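Local coordinates for protein endo-beta-1,2-glucanase (Talaromyces funiculosus, PDB 6IMV) that hydrolyses internal beta-1,2-glucosidic linkages of beta-1,2-glucans and is captured here in complex with sophorose, at residues A172-I177 and K456-Y461; T197-T202 and T255-F260; C333-V336 and G342-A345; G366-S369 and I375-L378. All coordinates share one frame; numbering follows the deposited sequence.

The four contacts form two pairs on the helical scaffold, which is consistent with the (alpha/alpha)6 toroid of this glycoside hydrolase family. Contacts 1 and 2 have centres about 11 Å apart and touch. They join helices 163-182, 186-210 and 252-261 and the end of helix 448-457. Contacts 3 and 4 also touch, again with centres about 11 Å apart. About 34 to 36 Å separates the centres of one pair from those of the other. Contacts 2, 3 and 4 follow in that order within the long span that contact 1 closes. Contacts 1 and 2 thus probably knit the helical body, while contacts 3 and 4 hold loops near strands 347-352, 357-362 and 380-381.

Contact 1: A172-I177 and K456-Y461; sequences AVYAFI and KAENIY
The phenol oxygen of Tyr174 gives its hydrogen to Glu458, with OH 2.8 Å from OE1. The two side chains reach this bond from opposite directions. The carboxylate stands almost upright to the ring, their planes 86° apart. The hydroxyl meets OE1 from above the carboxylate plane, while OE1 itself lies near the plane of the ring, at its edge, 3.4 Å from Tyr174 CE1. With CG anti to the backbone N (chi1 -168°), the Tyr174 ring points from helix 163-182 toward Glu458. Glu458 reaches back with a chain extended beyond CG. The acid sits just where helix 448-457 ends. The helix closes in a Schellman motif: Asn459, with positive phi, bonds its N to Lys456 O at 3.1 Å, and Ile460 N returns to Met455 O. This turn also brings Ile460 CD1 to 3.8 Å from the Tyr174 OH, an apolar neighbour beside the polar bond. Lys454 completes the group, with a salt bridge to Glu458 OE2 and a cation-pi contact with the Tyr174 ring. Putting a phenylalanine in place of Tyr174 would probably leave Glu458 OE1 without its hydroxyl mate and make the carboxylate freer to turn. Phe261 of helix 252-261 packs against Tyr174, Glu458 and Ile460.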
loop_
_atom_site.group_PDB
_atom_site.type_symbol
_atom_site.label_atom_id
_atom_site.label_comp_id
_atom_site.label_asym_id
_atom_site.label_seq_id
_atom_site.Cartn_x
_atom_site.Cartn_y
_atom_site.Cartn_z
ATOM N N ALA A 172 1.341 -4.370 -9.626
ATOM C CA ALA A 172 2.704 -3.897 -9.359
ATOM C C ALA A 172 3.686 -4.588 -10.320
ATOM O O ALA A 172 4.563 -3.946 -10.897
ATOM C CB ALA A 172 3.076 -4.117 -7.914
ATOM N N VAL A 173 3.511 -5.899 -10.501
ATOM C CA VAL A 173 4.344 -6.696 -11.410
ATOM C C VAL A 173 4.121 -6.230 -12.855
ATOM O O VAL A 173 5.064 -6.146 -13.629
ATOM C CB VAL A 173 4.099 -8.206 -11.229
ATOM C CG1 VAL A 173 4.701 -9.028 -12.365
ATOM C CG2 VAL A 173 4.631 -8.692 -9.888
ATOM N N TYR A 174 2.864 -5.939 -13.197
ATOM C CA TYR A 174 2.463 -5.395 -14.502
ATOM C C TYR A 174 3.275 -4.121 -14.790
ATOM O O TYR A 174 3.886 -3.993 -15.866
ATOM C CB TYR A 174 0.949 -5.169 -14.479
ATOM C CG TYR A 174 0.256 -4.884 -15.788
ATOM C CD1 TYR A 174 -0.300 -5.911 -16.538
ATOM C CD2 TYR A 174 0.050 -3.584 -16.222
ATOM C CE1 TYR A 174 -1.002 -5.657 -17.706
ATOM C CE2 TYR A 174 -0.651 -3.312 -17.389
ATOM C CZ TYR A 174 -1.173 -4.352 -18.139
ATOM O OH TYR A 174 -1.867 -4.086 -19.287
ATOM N N ALA A 175 3.326 -3.213 -13.808
ATOM C CA ALA A 175 4.134 -1.972 -13.887
ATOM C C ALA A 175 5.624 -2.287 -14.071
ATOM O O ALA A 175 6.293 -1.682 -14.922
ATOM C CB ALA A 175 3.930 -1.133 -12.655
ATOM N N PHE A 176 6.144 -3.195 -13.238
ATOM C CA PHE A 176 7.564 -3.511 -13.230
ATOM C C PHE A 176 7.994 -4.017 -14.609
ATOM O O PHE A 176 9.062 -3.647 -15.102
ATOM C CB PHE A 176 7.911 -4.553 -12.166
ATOM C CG PHE A 176 9.348 -4.989 -12.232
ATOM C CD1 PHE A 176 10.340 -4.245 -11.616
ATOM C CD2 PHE A 176 9.714 -6.115 -12.956
ATOM C CE1 PHE A 176 11.669 -4.632 -11.705
ATOM C CE2 PHE A 176 11.042 -6.500 -13.044
ATOM C CZ PHE A 176 12.016 -5.764 -12.410
ATOM N N ILE A 177 7.171 -4.892 -15.188
ATOM C CA ILE A 177 7.431 -5.469 -16.504
ATOM C C ILE A 177 7.577 -4.338 -17.522
ATOM O O ILE A 177 8.537 -4.337 -18.296
ATOM C CB ILE A 177 6.329 -6.467 -16.904
ATOM C CG1 ILE A 177 6.462 -7.773 -16.121
ATOM C CG2 ILE A 177 6.303 -6.708 -18.408
ATOM C CD1 ILE A 177 5.183 -8.574 -16.072
ATOM N N LYS A 456 -2.694 0.583 -22.421
ATOM C CA LYS A 456 -2.934 1.167 -23.745
ATOM C C LYS A 456 -2.379 0.232 -24.826
ATOM O O LYS A 456 -3.051 -0.042 -25.816
ATOM C CB LYS A 456 -2.326 2.566 -23.841
ATOM C CG LYS A 456 -3.146 3.641 -23.140
ATOM C CD LYS A 456 -2.425 4.967 -22.999
ATOM C CE LYS A 456 -3.282 6.007 -22.319
ATOM N NZ LYS A 456 -2.517 7.242 -22.042
ATOM N N ALA A 457 -1.168 -0.286 -24.606
ATOM C CA ALA A 457 -0.531 -1.202 -25.550
ATOM C C ALA A 457 -1.344 -2.502 -25.684
ATOM O O ALA A 457 -1.354 -3.099 -26.749
ATOM C CB ALA A 457 0.895 -1.459 -25.141
ATOM N N GLU A 458 -2.056 -2.918 -24.624
ATOM C CA GLU A 458 -2.829 -4.172 -24.634
ATOM C C GLU A 458 -4.315 -3.882 -24.875
ATOM O O GLU A 458 -5.139 -4.775 -24.762
ATOM C CB GLU A 458 -2.581 -4.952 -23.341
ATOM C CG GLU A 458 -1.158 -5.485 -23.279
ATOM C CD GLU A 458 -0.667 -6.093 -21.971
ATOM O OE1 GLU A 458 -1.488 -6.272 -21.034
ATOM O OE2 GLU A 458 0.543 -6.375 -21.900
ATOM N N ASN A 459 -4.630 -2.623 -25.189
ATOM C CA ASN A 459 -5.952 -2.179 -25.585
ATOM C C ASN A 459 -6.998 -2.530 -24.514
ATOM O O ASN A 459 -8.112 -2.938 -24.841
ATOM C CB ASN A 459 -6.344 -2.742 -26.956
ATOM C CG ASN A 459 -7.482 -1.971 -27.600
ATOM O OD1 ASN A 459 -7.672 -0.779 -27.351
ATOM N ND2 ASN A 459 -8.263 -2.643 -28.427
ATOM N N ILE A 460 -6.657 -2.335 -23.235
ATOM C CA ILE A 460 -7.653 -2.442 -22.166
ATOM C C ILE A 460 -7.852 -1.088 -21.456
ATOM O O ILE A 460 -8.753 -0.958 -20.618
ATOM C CB ILE A 460 -7.289 -3.575 -21.186
ATOM C CG1 ILE A 460 -5.905 -3.389 -20.554
ATOM C CG2 ILE A 460 -7.434 -4.940 -21.866
ATOM C CD1 ILE A 460 -5.622 -4.359 -19.423
ATOM N N TYR A 461 -7.043 -0.079 -21.793
ATOM C CA TYR A 461 -7.142 1.252 -21.173
ATOM C C TYR A 461 -8.531 1.870 -21.404
ATOM O O TYR A 461 -9.152 2.393 -20.467
ATOM C CB TYR A 461 -6.040 2.179 -21.692
ATOM C CG TYR A 461 -6.133 3.576 -21.138
ATOM C CD1 TYR A 461 -5.578 3.888 -19.907
ATOM C CD2 TYR A 461 -6.812 4.574 -21.821
ATOM C CE1 TYR A 461 -5.673 5.168 -19.379
ATOM C CE2 TYR A 461 -6.917 5.856 -21.304
ATOM C CZ TYR A 461 -6.350 6.151 -20.077
ATOM O OH TYR A 461 -6.457 7.401 -19.552
#

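Contact 2: T197-T202 and T255-F260; sequences TWMDYT and TWWLQF. With NAG (2-acetamido-2-deoxy-beta-D-glucopyranose), chain F.
Met199 and Thr202 of helix 186-210 both meet the indole of Trp257 on helix 252-261. The contact is a buried helix-to-helix junction, consistent with the helical toroid of this family. At the start of the walk, Trp198 takes no part in the contact with Trp257. Its ring meets Tyr127 edge-to-face, and Trp198 CA lies 3.8 Å from C8 of a protein-linked N-acetylglucosamine, probably carried by Asn131. Met199 comes next. With CG anti to the backbone N (chi1 -170°), its chain crosses the indole at a slant and touches the rim of the six-membered ring. Met199 CG is 3.5 Å from Trp257 CH2 and lies near the ring plane. The sulfur makes a Met-aromatic contact at the ring edge: Met199 SD is 5.1 Å from the centroid of the Trp257 six-membered ring and 77° off its normal. Tyr201 packs one ring face against the sugar, with N2 above it, offset toward the rim and 3.7 Å from Tyr201 CD2. Thr202 crosses the indole at about a right angle. Trp257 NE1 gives it a weak, bent hydrogen bond, 3.2 Å to Thr202 OG1 with an angle of 131° at the hydrogen. Trp171 meets the same indole edge-to-face, and Leu170 packs on both Thr202 and Trp257. The Thr202 hydroxyl donates its own proton back along the helix, with OG1 2.6 Å from Met199 O.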
loop_
_atom_site.group_PDB
_atom_site.type_symbol
_atom_site.label_atom_id
_atom_site.label_comp_id
_atom_site.label_asym_id
_atom_site.label_seq_id
_atom_site.Cartn_x
_atom_site.Cartn_y
_atom_site.Cartn_z
ATOM N N THR A 197 5.671 -14.272 -17.655
ATOM C CA THR A 197 5.262 -15.684 -17.583
ATOM C C THR A 197 4.577 -15.972 -16.240
ATOM O O THR A 197 3.527 -16.630 -16.206
ATOM C CB THR A 197 6.460 -16.605 -17.829
ATOM O OG1 THR A 197 6.903 -16.282 -19.145
ATOM C CG2 THR A 197 6.128 -18.080 -17.741
ATOM N N TRP A 198 5.186 -15.516 -15.135
ATOM C CA TRP A 198 4.600 -15.710 -13.808
ATOM C C TRP A 198 3.215 -15.045 -13.767
ATOM O O TRP A 198 2.231 -15.655 -13.382
ATOM C CB TRP A 198 5.523 -15.182 -12.689
ATOM C CG TRP A 198 4.868 -15.244 -11.343
ATOM C CD1 TRP A 198 4.836 -16.311 -10.493
ATOM C CD2 TRP A 198 4.068 -14.218 -10.727
ATOM N NE1 TRP A 198 4.063 -16.024 -9.401
ATOM C CE2 TRP A 198 3.591 -14.745 -9.510
ATOM C CE3 TRP A 198 3.702 -12.912 -11.086
ATOM C CZ2 TRP A 198 2.783 -14.006 -8.648
ATOM C CZ3 TRP A 198 2.906 -12.182 -10.230
ATOM C CH2 TRP A 198 2.448 -12.729 -9.033
ATOM N N MET A 199 3.162 -13.779 -14.187
ATOM C CA MET A 199 1.957 -12.967 -14.118
ATOM C C MET A 199 0.858 -13.585 -14.987
ATOM O O MET A 199 -0.317 -13.628 -14.585
ATOM C CB MET A 199 2.258 -11.549 -14.609
ATOM C CG MET A 199 1.155 -10.570 -14.355
ATOM S SD MET A 199 1.605 -8.908 -14.899
ATOM C CE MET A 199 1.600 -9.126 -16.678
ATOM N N ASP A 200 1.243 -14.069 -16.170
ATOM C CA ASP A 200 0.296 -14.630 -17.137
ATOM C C ASP A 200 -0.330 -15.914 -16.581
ATOM O O ASP A 200 -1.493 -16.208 -16.862
ATOM C CB ASP A 200 0.942 -14.887 -18.506
ATOM C CG ASP A 200 1.183 -13.629 -19.324
ATOM O OD1 ASP A 200 0.598 -12.587 -18.985
ATOM O OD2 ASP A 200 1.965 -13.699 -20.295
ATOM N N TYR A 201 0.430 -16.674 -15.788
ATOM C CA TYR A 201 -0.084 -17.930 -15.248
ATOM C C TYR A 201 -1.286 -17.662 -14.325
ATOM O O TYR A 201 -2.273 -18.424 -14.342
ATOM C CB TYR A 201 1.026 -18.721 -14.556
ATOM C CG TYR A 201 0.529 -19.988 -13.914
ATOM C CD1 TYR A 201 0.023 -21.025 -14.683
ATOM C CD2 TYR A 201 0.514 -20.131 -12.537
ATOM C CE1 TYR A 201 -0.462 -22.186 -14.104
ATOM C CE2 TYR A 201 0.048 -21.290 -11.940
ATOM C CZ TYR A 201 -0.447 -22.316 -12.727
ATOM O OH TYR A 201 -0.922 -23.438 -12.123
ATOM N N THR A 202 -1.227 -16.582 -13.533
ATOM C CA THR A 202 -2.336 -16.239 -12.618
ATOM C C THR A 202 -3.635 -15.965 -13.393
ATOM O O THR A 202 -4.722 -16.158 -12.858
ATOM C CB THR A 202 -2.023 -15.027 -11.728
ATOM O OG1 THR A 202 -1.962 -13.842 -12.530
ATOM C CG2 THR A 202 -0.754 -15.208 -10.928
ATOM N N THR A 255 -10.696 -7.248 -8.884
ATOM C CA THR A 255 -11.841 -7.212 -9.794
ATOM C C THR A 255 -11.366 -6.993 -11.237
ATOM O O THR A 255 -11.786 -7.718 -12.140
ATOM C CB THR A 255 -12.852 -6.123 -9.419
ATOM O OG1 THR A 255 -13.237 -6.313 -8.059
ATOM C CG2 THR A 255 -14.088 -6.144 -10.290
ATOM N N TRP A 256 -10.501 -5.993 -11.438
ATOM C CA TRP A 256 -9.980 -5.655 -12.762
ATOM C C TRP A 256 -9.191 -6.826 -13.355
ATOM O O TRP A 256 -9.223 -7.035 -14.584
ATOM C CB TRP A 256 -9.107 -4.401 -12.720
ATOM C CG TRP A 256 -9.862 -3.123 -12.510
ATOM C CD1 TRP A 256 -9.735 -2.268 -11.456
ATOM C CD2 TRP A 256 -10.828 -2.531 -13.400
ATOM N NE1 TRP A 256 -10.559 -1.188 -11.626
ATOM C CE2 TRP A 256 -11.235 -1.315 -12.811
ATOM C CE3 TRP A 256 -11.375 -2.895 -14.637
ATOM C CZ2 TRP A 256 -12.174 -0.478 -13.406
ATOM C CZ3 TRP A 256 -12.306 -2.067 -15.231
ATOM C CH2 TRP A 256 -12.694 -0.873 -14.620
ATOM N N TRP A 257 -8.446 -7.536 -12.501
ATOM C CA TRP A 257 -7.670 -8.680 -12.939
ATOM C C TRP A 257 -8.593 -9.735 -13.567
ATOM O O TRP A 257 -8.315 -10.226 -14.677
ATOM C CB TRP A 257 -6.831 -9.265 -11.800
ATOM C CG TRP A 257 -5.695 -10.085 -12.323
ATOM C CD1 TRP A 257 -5.588 -11.444 -12.348
ATOM C CD2 TRP A 257 -4.522 -9.577 -12.981
ATOM N NE1 TRP A 257 -4.410 -11.816 -12.941
ATOM C CE2 TRP A 257 -3.734 -10.690 -13.337
ATOM C CE3 TRP A 257 -4.055 -8.291 -13.274
ATOM C CZ2 TRP A 257 -2.501 -10.548 -13.977
ATOM C CZ3 TRP A 257 -2.840 -8.149 -13.909
ATOM C CH2 TRP A 257 -2.077 -9.267 -14.257
ATOM N N LEU A 258 -9.689 -10.059 -12.868
ATOM C CA LEU A 258 -10.682 -11.006 -13.357
ATOM C C LEU A 258 -11.304 -10.496 -14.659
ATOM O O LEU A 258 -11.426 -11.255 -15.617
ATOM C CB LEU A 258 -11.765 -11.234 -12.297
ATOM C CG LEU A 258 -11.407 -12.215 -11.181
ATOM C CD1 LEU A 258 -12.464 -12.193 -10.092
ATOM C CD2 LEU A 258 -11.239 -13.623 -11.739
ATOM N N GLN A 259 -11.702 -9.218 -14.682
ATOM C CA GLN A 259 -12.400 -8.675 -15.845
ATOM C C GLN A 259 -11.514 -8.771 -17.093
ATOM O O GLN A 259 -11.960 -9.255 -18.123
ATOM C CB GLN A 259 -12.819 -7.222 -15.641
ATOM C CG GLN A 259 -13.234 -6.553 -16.946
ATOM C CD GLN A 259 -14.005 -5.275 -16.736
ATOM O OE1 GLN A 259 -14.373 -4.928 -15.622
ATOM N NE2 GLN A 259 -14.276 -4.576 -17.827
ATOM N N PHE A 260 -10.286 -8.265 -17.014
ATOM C CA PHE A 260 -9.446 -8.167 -18.186
ATOM C C PHE A 260 -8.859 -9.524 -18.588
ATOM O O PHE A 260 -8.691 -9.755 -19.771
ATOM C CB PHE A 260 -8.333 -7.143 -17.981
ATOM C CG PHE A 260 -8.828 -5.725 -17.879
ATOM C CD1 PHE A 260 -9.699 -5.208 -18.825
ATOM C CD2 PHE A 260 -8.408 -4.902 -16.845
ATOM C CE1 PHE A 260 -10.141 -3.896 -18.734
ATOM C CE2 PHE A 260 -8.860 -3.594 -16.751
ATOM C CZ PHE A 260 -9.724 -3.090 -17.697
HETATM C C1 NAG F . 3.231 -23.400 -11.426
HETATM C C2 NAG F . 3.796 -23.108 -12.797
HETATM C C3 NAG F . 2.944 -23.798 -13.852
HETATM C C4 NAG F . 2.812 -25.286 -13.561
HETATM C C5 NAG F . 2.312 -25.443 -12.140
HETATM C C6 NAG F . 2.126 -26.895 -11.708
HETATM C C7 NAG F . 4.822 -20.975 -13.414
HETATM C C8 NAG F . 4.570 -19.505 -13.560
HETATM N N2 NAG F . 3.793 -21.683 -12.999
HETATM O O3 NAG F . 3.533 -23.577 -15.121
HETATM O O4 NAG F . 1.876 -25.891 -14.465
HETATM O O5 NAG F . 3.251 -24.808 -11.281
HETATM O O6 NAG F . 3.377 -27.340 -11.170
HETATM O O7 NAG F . 5.898 -21.460 -13.687
#

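Contact 3: C333-V336 and G342-A345; sequences CNSV and GMFA
Ser335 carries this contact, reaching from helix 318-337 to the loop that follows it. Its CB points toward the loop, and Ser335 CB already lies 3.2 Å from Gly342 O. One bond further, the hydroxyl donates to that same carbonyl, and Ser335 OG is 2.6 Å from Gly342 O. The donor lies in the carbonyl plane, with a C=O...donor angle of 150°. OG is anti to the serine's own carbonyl carbon and beside its backbone N (chi1 -82°), and from there it meets Gly342 O. The hydroxyl also has an apolar neighbour, since Met343 CG sits 3.7 Å from Ser335 OG. The rest of Met343 bends at its sulfur. Ser335, Gly342 and Met343 are all buried. Trp400 of helix 394-405 packs on both Ser335 and Met343. Gly342, whose backbone is nearly fully extended, offers its carbonyl to Ser335 before the chain runs on toward strand 347-352. Two residues earlier on the helix, Cys333 forms a disulfide with Cys487. The arrangement is that of a helix end tied by a serine hydroxyl to a backbone carbonyl of its own outgoing loop, on the way from helix 318-337 to strand 347-352.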
loop_
_atom_site.group_PDB
_atom_site.type_symbol
_atom_site.label_atom_id
_atom_site.label_comp_id
_atom_site.label_asym_id
_atom_site.label_seq_id
_atom_site.Cartn_x
_atom_site.Cartn_y
_atom_site.Cartn_z
ATOM N N CYS A 333 -8.656 18.343 7.036
ATOM C CA CYS A 333 -9.438 19.309 7.816
ATOM C C CYS A 333 -10.156 18.614 8.979
ATOM O O CYS A 333 -10.363 19.248 10.014
ATOM C CB CYS A 333 -10.394 20.092 6.921
ATOM S SG CYS A 333 -9.505 21.105 5.708
ATOM N N ASN A 334 -10.489 17.323 8.831
ATOM C CA ASN A 334 -11.075 16.537 9.927
ATOM C C ASN A 334 -10.128 16.554 11.131
ATOM O O ASN A 334 -10.581 16.671 12.271
ATOM C CB ASN A 334 -11.383 15.084 9.546
ATOM C CG ASN A 334 -11.759 14.205 10.726
ATOM O OD1 ASN A 334 -10.983 13.344 11.136
ATOM N ND2 ASN A 334 -12.943 14.402 11.282
ATOM N N SER A 335 -8.822 16.425 10.868
ATOM C CA SER A 335 -7.843 16.354 11.938
ATOM C C SER A 335 -7.678 17.717 12.628
ATOM O O SER A 335 -7.524 17.764 13.852
ATOM C CB SER A 335 -6.541 15.789 11.455
ATOM O OG SER A 335 -6.613 14.372 11.442
ATOM N N VAL A 336 -7.741 18.811 11.854
ATOM C CA VAL A 336 -7.705 20.162 12.418
ATOM C C VAL A 336 -8.935 20.369 13.314
ATOM O O VAL A 336 -8.803 20.725 14.469
ATOM C CB VAL A 336 -7.612 21.245 11.322
ATOM C CG1 VAL A 336 -7.781 22.650 11.896
ATOM C CG2 VAL A 336 -6.306 21.139 10.537
ATOM N N GLY A 342 -2.128 14.537 13.593
ATOM C CA GLY A 342 -1.826 13.567 12.572
ATOM C C GLY A 342 -3.105 13.105 11.909
ATOM O O GLY A 342 -4.181 13.684 12.150
ATOM N N MET A 343 -2.995 12.061 11.079
ATOM C CA MET A 343 -4.161 11.467 10.465
ATOM C C MET A 343 -4.126 9.942 10.677
ATOM O O MET A 343 -3.138 9.404 11.173
ATOM C CB MET A 343 -4.230 11.847 8.982
ATOM C CG MET A 343 -4.350 13.332 8.764
ATOM S SD MET A 343 -4.584 13.815 7.030
ATOM C CE MET A 343 -2.946 13.522 6.357
ATOM N N PHE A 344 -5.222 9.271 10.305
ATOM C CA PHE A 344 -5.535 7.914 10.739
ATOM C C PHE A 344 -5.507 6.905 9.578
ATOM O O PHE A 344 -6.002 7.167 8.477
ATOM C CB PHE A 344 -6.925 7.892 11.379
ATOM C CG PHE A 344 -7.015 8.633 12.687
ATOM C CD1 PHE A 344 -6.391 8.134 13.818
ATOM C CD2 PHE A 344 -7.727 9.820 12.786
ATOM C CE1 PHE A 344 -6.480 8.810 15.027
ATOM C CE2 PHE A 344 -7.818 10.492 13.994
ATOM C CZ PHE A 344 -7.194 9.984 15.113
ATOM N N ALA A 345 -4.950 5.725 9.875
ATOM C CA ALA A 345 -4.977 4.571 8.996
ATOM C C ALA A 345 -4.748 3.300 9.825
ATOM O O ALA A 345 -4.162 3.356 10.914
ATOM C CB ALA A 345 -3.930 4.724 7.914
#

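Contact 4: G366-S369 and I375-L378; sequences GIPS and IQEL. With NAG (2-acetamido-2-deoxy-beta-D-glucopyranose), chain C.
Gln376 lays its amide against the backbone of Gly366 to Pro368, and this is the tight part of the contact. Its CG is anti to its own carbonyl carbon (chi1 -65°), and the chain runs extended beyond it to slant across the proline ring. Gln376 OE1 takes a weak hydrogen bond from Gly366 N at 2.8 Å, strongly bent at 119°. Gln376 OE1 also lies 3.5 Å from Pro368 CD. The amide nitrogen, Gln376 NE2, sits 3.5 Å from Pro368 CA and is held by Trp300 O and Gln373 O. The amide is held chiefly through NE2, and the weak bond at OE1 adds to this. A leucine here would probably leave Trp300 O and Gln373 O without their amide donor, and Gly366 N without its weak acceptor. Leu378 adds a methyl, with CD2 3.4 Å from Gly366 O. The packing is looser at the rim, where Pro368 CG and Leu378 CD1 are 4.2 Å apart. Glu377 leaves the other limb altogether. Glu377 OE1 accepts a nearly straight bond, 3.0 Å and 162°, from N2 of an N-acetylglucosamine of a protein-linked glycan, probably the one on Asn349. Both limbs belong to the loop between strands 357-362 and 380-381; Ile367 rests on Tyr285 of strand 282-287, and Leu378 on Phe344 in the loop before strand 347-352.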
loop_
_atom_site.group_PDB
_atom_site.type_symbol
_atom_site.label_atom_id
_atom_site.label_comp_id
_atom_site.label_asym_id
_atom_site.label_seq_id
_atom_site.Cartn_x
_atom_site.Cartn_y
_atom_site.Cartn_z
ATOM N N GLY A 366 -9.811 5.620 11.291
ATOM C CA GLY A 366 -10.146 6.463 10.159
ATOM C C GLY A 366 -11.009 7.645 10.573
ATOM O O GLY A 366 -10.670 8.363 11.508
ATOM N N ILE A 367 -12.120 7.829 9.855
ATOM C CA ILE A 367 -13.027 8.964 10.032
ATOM C C ILE A 367 -14.446 8.409 10.072
ATOM O O ILE A 367 -15.052 8.163 9.029
ATOM C CB ILE A 367 -12.837 10.020 8.926
ATOM C CG1 ILE A 367 -11.366 10.430 8.799
ATOM C CG2 ILE A 367 -13.754 11.217 9.166
ATOM C CD1 ILE A 367 -11.131 11.601 7.885
ATOM N N PRO A 368 -14.980 8.152 11.283
ATOM C CA PRO A 368 -16.218 7.394 11.443
ATOM C C PRO A 368 -17.459 7.970 10.747
ATOM O O PRO A 368 -18.280 7.203 10.285
ATOM C CB PRO A 368 -16.491 7.349 12.961
ATOM C CG PRO A 368 -15.315 8.030 13.643
ATOM C CD PRO A 368 -14.364 8.512 12.565
ATOM N N SER A 369 -17.580 9.294 10.671
ATOM C CA SER A 369 -18.804 9.945 10.148
ATOM C C SER A 369 -18.963 9.732 8.636
ATOM O O SER A 369 -20.023 10.017 8.091
ATOM C CB SER A 369 -18.831 11.416 10.497
ATOM O OG SER A 369 -17.723 12.101 9.921
ATOM N N ILE A 375 -17.516 2.099 14.583
ATOM C CA ILE A 375 -16.799 1.763 15.822
ATOM C C ILE A 375 -15.295 1.796 15.522
ATOM O O ILE A 375 -14.781 0.907 14.863
ATOM C CB ILE A 375 -17.232 0.397 16.393
ATOM C CG1 ILE A 375 -18.737 0.353 16.683
ATOM C CG2 ILE A 375 -16.407 0.062 17.630
ATOM C CD1 ILE A 375 -19.281 -1.039 16.954
ATOM N N GLN A 376 -14.611 2.819 16.034
ATOM C CA GLN A 376 -13.242 3.131 15.628
ATOM C C GLN A 376 -12.390 3.461 16.858
ATOM O O GLN A 376 -12.882 4.016 17.835
ATOM C CB GLN A 376 -13.226 4.287 14.627
ATOM C CG GLN A 376 -13.901 3.935 13.311
ATOM C CD GLN A 376 -13.426 4.760 12.131
ATOM O OE1 GLN A 376 -12.498 5.560 12.235
ATOM N NE2 GLN A 376 -14.097 4.591 10.999
ATOM N N GLU A 377 -11.112 3.082 16.780
ATOM C CA GLU A 377 -10.082 3.471 17.726
ATOM C C GLU A 377 -9.253 4.587 17.081
ATOM O O GLU A 377 -8.641 4.369 16.018
ATOM C CB GLU A 377 -9.205 2.271 18.100
ATOM C CG GLU A 377 -8.167 2.618 19.156
ATOM C CD GLU A 377 -7.286 1.486 19.648
ATOM O OE1 GLU A 377 -7.683 0.325 19.490
ATOM O OE2 GLU A 377 -6.187 1.780 20.188
ATOM N N LEU A 378 -9.230 5.756 17.739
ATOM C CA LEU A 378 -8.623 6.979 17.217
ATOM C C LEU A 378 -7.560 7.532 18.177
ATOM O O LEU A 378 -7.296 8.736 18.192
ATOM C CB LEU A 378 -9.743 8.003 17.010
ATOM C CG LEU A 378 -10.853 7.582 16.052
ATOM C CD1 LEU A 378 -11.915 8.672 15.954
ATOM C CD2 LEU A 378 -10.278 7.251 14.683
HETATM C C1 NAG C . -3.915 -0.288 21.797
HETATM C C2 NAG C . -5.095 -1.194 22.088
HETATM C C3 NAG C . -6.012 -0.492 23.079
HETATM C C4 NAG C . -5.257 -0.186 24.356
HETATM C C5 NAG C . -3.963 0.555 24.048
HETATM C C6 NAG C . -3.095 0.643 25.300
HETATM C C7 NAG C . -5.554 -2.591 20.124
HETATM C C8 NAG C . -6.488 -2.806 18.968
HETATM N N2 NAG C . -5.815 -1.528 20.875
HETATM O O3 NAG C . -7.134 -1.309 23.361
HETATM O O4 NAG C . -6.097 0.656 25.161
HETATM O O5 NAG C . -3.202 -0.081 23.013
HETATM O O6 NAG C . -1.957 1.440 24.994
HETATM O O7 NAG C . -4.621 -3.342 20.353
#